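Local coordinates for pyruvate kinase (Pyrobaculum aerophilum, PDB 3QTG), which catalyses the last step of glycolysis, the transfer of phosphate from phosphoenolpyruvate to ADP that yields pyruvate and ATP, at residues K105-D108 with T113-P116; I115-P118 with F122-A125. All coordinates share one frame; numbering follows the deposited sequence.

Contact 1: K105-D108 with T113-P116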
loop_
_atom_site.group_PDB
_atom_site.type_symbol
_atom_site.label_atom_id
_atom_site.label_comp_id
_atom_site.label_asym_id
_atom_site.label_seq_id
_atom_site.Cartn_x
_atom_site.Cartn_y
_atom_site.Cartn_z
ATOM N N LYS A 105 -20.347 -44.077 37.367
ATOM C CA LYS A 105 -21.331 -43.523 38.297
ATOM C C LYS A 105 -20.684 -42.443 39.104
ATOM O O LYS A 105 -19.491 -42.523 39.437
ATOM C CB LYS A 105 -21.923 -44.595 39.247
ATOM C CG LYS A 105 -22.720 -45.678 38.518
ATOM C CD LYS A 105 -23.267 -46.780 39.434
ATOM C CE LYS A 105 -23.412 -48.104 38.636
ATOM N NZ LYS A 105 -24.042 -49.320 39.373
ATOM N N LEU A 106 -21.485 -41.440 39.437
ATOM C CA LEU A 106 -21.084 -40.416 40.375
ATOM C C LEU A 106 -20.878 -40.997 41.781
ATOM O O LEU A 106 -21.839 -41.322 42.482
ATOM C CB LEU A 106 -22.111 -39.280 40.383
ATOM C CG LEU A 106 -21.861 -38.045 41.249
ATOM C CD1 LEU A 106 -20.619 -37.337 40.847
ATOM C CD2 LEU A 106 -23.070 -37.096 41.160
ATOM N N SER A 107 -19.610 -41.081 42.190
ATOM C CA SER A 107 -19.197 -41.782 43.405
ATOM C C SER A 107 -17.706 -41.611 43.622
ATOM O O SER A 107 -16.937 -41.555 42.655
ATOM C CB SER A 107 -19.482 -43.278 43.273
ATOM O OG SER A 107 -18.935 -43.999 44.383
ATOM N N ASP A 108 -17.297 -41.562 44.878
ATOM C CA ASP A 108 -15.888 -41.524 45.239
ATOM C C ASP A 108 -15.349 -42.931 45.569
ATOM O O ASP A 108 -14.164 -43.087 45.848
ATOM C CB ASP A 108 -15.643 -40.549 46.406
ATOM C CG ASP A 108 -16.435 -40.904 47.647
ATOM O OD1 ASP A 108 -17.378 -41.713 47.554
ATOM O OD2 ASP A 108 -16.115 -40.370 48.728
ATOM N N THR A 113 -18.187 -53.003 40.668
ATOM C CA THR A 113 -19.008 -53.215 39.452
ATOM C C THR A 113 -19.065 -52.017 38.479
ATOM O O THR A 113 -19.660 -52.123 37.389
ATOM C CB THR A 113 -20.460 -53.669 39.783
ATOM O OG1 THR A 113 -21.124 -52.653 40.534
ATOM C CG2 THR A 113 -20.480 -54.972 40.607
ATOM N N TYR A 114 -18.473 -50.883 38.853
ATOM C CA TYR A 114 -18.492 -49.688 37.988
ATOM C C TYR A 114 -17.277 -48.797 38.221
ATOM O O TYR A 114 -16.542 -49.004 39.196
ATOM C CB TYR A 114 -19.789 -48.887 38.212
ATOM C CG TYR A 114 -19.932 -48.351 39.619
ATOM C CD1 TYR A 114 -19.459 -47.076 39.938
ATOM C CD2 TYR A 114 -20.513 -49.113 40.632
ATOM C CE1 TYR A 114 -19.566 -46.564 41.209
ATOM C CE2 TYR A 114 -20.628 -48.606 41.931
ATOM C CZ TYR A 114 -20.156 -47.326 42.199
ATOM O OH TYR A 114 -20.245 -46.777 43.448
ATOM N N ILE A 115 -17.076 -47.804 37.345
ATOM C CA ILE A 115 -15.987 -46.836 37.508
ATOM C C ILE A 115 -16.522 -45.642 38.291
ATOM O O ILE A 115 -17.480 -44.989 37.853
ATOM C CB ILE A 115 -15.395 -46.308 36.152
ATOM C CG1 ILE A 115 -15.143 -47.421 35.129
ATOM C CG2 ILE A 115 -14.144 -45.441 36.384
ATOM C CD1 ILE A 115 -14.467 -48.672 35.684
ATOM N N PRO A 116 -15.910 -45.348 39.457
ATOM C CA PRO A 116 -16.376 -44.223 40.224
ATOM C C PRO A 116 -15.748 -42.883 39.780
ATOM O O PRO A 116 -14.521 -42.750 39.666
ATOM C CB PRO A 116 -15.979 -44.606 41.649
ATOM C CG PRO A 116 -14.741 -45.425 41.481
ATOM C CD PRO A 116 -14.783 -46.040 40.119
#
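A parallel pair of strands, 101-106 and 115-117, is joined here by the bridge of Lys105 with Pro116, and the Lys105 and Tyr114 side chains pack over it. The lysine chain crosses the tyrosine at roughly a right angle and lies over one face of the ring: Lys105 CD sits 3.7 Å from the centroid of the Tyr114 ring, only 11° off its normal, a CH-pi contact. Lys105 CB touches Tyr114 CD1 at 3.6 Å, while Lys105 CE reaches Tyr114 CG at 3.6 Å, so that the aliphatic chain covers the ring from CE1 back to CG. Tyr114 can meet it because its CG stands between the backbone N and the carbonyl carbon (chi1 63°).

Both strands belong to the mixed sheet of the small beta domain, the B domain of pyruvate kinases, inserted after the third strand of the TIM barrel; strand 115-117 is outermost in that sheet within the chain. Lys105 N donates to Ile115 O at 3.0 Å, with an N-H...O angle of 163°. Farther along, Ser107 OG and Tyr114 OH form a hydrogen bond of 3.2 Å in which either may donate, and Ser107 CB lies at the ring edge near its plane. The stronger polar partner of Ser107 OG is the backbone N of Lys109, so the hydroxyl is shared between that N-H and the phenol. With a leucine in place of Tyr114, the Lys105 chain would probably lose its flat support and Ser107 OG its phenolic partner. Beside this pair, Pro116 CB rests 3.4 Å from Ser107 O.

Contact 2: I115-P118 with F122-A125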
loop_
_atom_site.group_PDB
_atom_site.type_symbol
_atom_site.label_atom_id
_atom_site.label_comp_id
_atom_site.label_asym_id
_atom_site.label_seq_id
_atom_site.Cartn_x
_atom_site.Cartn_y
_atom_site.Cartn_z
ATOM N N ILE A 115 -17.076 -47.804 37.345
ATOM C CA ILE A 115 -15.987 -46.836 37.508
ATOM C C ILE A 115 -16.522 -45.642 38.291
ATOM O O ILE A 115 -17.480 -44.989 37.853
ATOM C CB ILE A 115 -15.395 -46.308 36.152
ATOM C CG1 ILE A 115 -15.143 -47.421 35.129
ATOM C CG2 ILE A 115 -14.144 -45.441 36.384
ATOM C CD1 ILE A 115 -14.467 -48.672 35.684
ATOM N N PRO A 116 -15.910 -45.348 39.457
ATOM C CA PRO A 116 -16.376 -44.223 40.224
ATOM C C PRO A 116 -15.748 -42.883 39.780
ATOM O O PRO A 116 -14.521 -42.750 39.666
ATOM C CB PRO A 116 -15.979 -44.606 41.649
ATOM C CG PRO A 116 -14.741 -45.425 41.481
ATOM C CD PRO A 116 -14.783 -46.040 40.119
ATOM N N VAL A 117 -16.595 -41.895 39.530
ATOM C CA VAL A 117 -16.126 -40.562 39.150
ATOM C C VAL A 117 -16.712 -39.544 40.137
ATOM O O VAL A 117 -17.904 -39.253 40.071
ATOM C CB VAL A 117 -16.505 -40.202 37.702
ATOM C CG1 VAL A 117 -15.840 -38.903 37.295
ATOM C CG2 VAL A 117 -16.079 -41.305 36.740
ATOM N N PRO A 118 -15.885 -39.039 41.086
ATOM C CA PRO A 118 -16.394 -38.173 42.150
ATOM C C PRO A 118 -16.597 -36.698 41.773
ATOM O O PRO A 118 -16.332 -35.806 42.574
ATOM C CB PRO A 118 -15.334 -38.325 43.246
ATOM C CG PRO A 118 -14.096 -38.510 42.530
ATOM C CD PRO A 118 -14.452 -39.326 41.283
ATOM N N PHE A 122 -18.265 -33.942 35.427
ATOM C CA PHE A 122 -18.054 -34.986 34.415
ATOM C C PHE A 122 -19.404 -35.346 33.795
ATOM O O PHE A 122 -19.550 -35.414 32.569
ATOM C CB PHE A 122 -17.397 -36.238 35.013
ATOM C CG PHE A 122 -17.235 -37.390 34.016
ATOM C CD1 PHE A 122 -16.243 -37.352 33.030
ATOM C CD2 PHE A 122 -18.082 -38.488 34.062
ATOM C CE1 PHE A 122 -16.095 -38.399 32.112
ATOM C CE2 PHE A 122 -17.951 -39.551 33.163
ATOM C CZ PHE A 122 -16.941 -39.499 32.172
ATOM N N PHE A 123 -20.398 -35.558 34.645
ATOM C CA PHE A 123 -21.718 -35.971 34.161
ATOM C C PHE A 123 -22.442 -34.850 33.412
ATOM O O PHE A 123 -23.104 -35.124 32.415
ATOM C CB PHE A 123 -22.524 -36.662 35.286
ATOM C CG PHE A 123 -21.809 -37.862 35.824
ATOM C CD1 PHE A 123 -21.951 -39.102 35.209
ATOM C CD2 PHE A 123 -20.896 -37.733 36.874
ATOM C CE1 PHE A 123 -21.230 -40.217 35.662
ATOM C CE2 PHE A 123 -20.170 -38.840 37.325
ATOM C CZ PHE A 123 -20.345 -40.086 36.723
ATOM N N SER A 124 -22.256 -33.599 33.839
ATOM C CA SER A 124 -22.807 -32.456 33.100
ATOM C C SER A 124 -22.166 -32.241 31.729
ATOM O O SER A 124 -22.820 -31.728 30.839
ATOM C CB SER A 124 -22.679 -31.175 33.910
ATOM O OG SER A 124 -23.305 -31.345 35.164
ATOM N N ALA A 125 -20.902 -32.624 31.561
ATOM C CA ALA A 125 -20.171 -32.407 30.305
ATOM C C ALA A 125 -20.434 -33.472 29.220
ATOM O O ALA A 125 -20.254 -33.204 28.026
ATOM C CB ALA A 125 -18.671 -32.294 30.579
#
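Val117 meets two consecutive phenylalanines of helix 120-125, and each is touched by a different part of the valine. The methyl CG1 goes to Phe122: Val117 CG1 lies 3.8 Å from Phe122 CB and 3.9 Å from Phe122 CG, approaching the root of the aromatic side chain obliquely, with the two side chains crossing at about a right angle. That methyl reaches the helix because it stands anti to the valine backbone N (chi1 -172°). The branch point serves Phe123, with Val117 CB 3.9 Å from Phe123 CE2. Phe123 CE2 also comes within 3.6 Å of Val117 O, which lies at the ring edge, in plane; the polar partner of this oxygen is probably the backbone N of Ser107, and the weakly positive rim of the ring is a secondary contact. No hydrogen bond crosses between the segments, so the join depends on apolar contact and this edge approach.

Helix 120-125 is a short helix that follows strand 115-117 and packs against the mixed sheet of the B domain, the lid-like domain of pyruvate kinases.

The two rings also touch. Phe122 CD2 stands 3.7 Å above the plane of the Phe123 ring, over its centre, whereas Phe123 CE1 lies at the Phe122 edge, in plane: an edge-to-face relation between neighbours on one helix turn.

Farther out, Ile86 and Ile167 each touch both Val117 and Phe122, and Val169 and Tyr174 add to the surroundings of Phe122. Ile151, from strand 150-155, touches both phenylalanines, and Leu106 packs on Phe123. The Val117 side chain is about 7 Å from that of Arg87, which probably binds ATP, placing this apolar cluster close to the probable nucleotide site.

Contacts 1 and 2 share strand 115-117 but use it differently. At 105-108 with 113-116, the strand pairs with its parallel neighbour in the sheet; the contact is partly buried, combining backbone and hydroxyl hydrogen bonds with a lysine chain on a tyrosine face. At 115-118 with 122-125, the next part of the strand meets a helix in a buried contact built from aliphatic and aromatic carbon. The two are continuous: Lys105 O lies 3.0 Å from Val117 N and Ser107 N 3.3 Å from Val117 O, both probable hydrogen bonds, while Phe123 CZ packs 3.2 Å from Leu106 N. Val117 thus extends the strand pairing with its backbone as its side chain faces the helix.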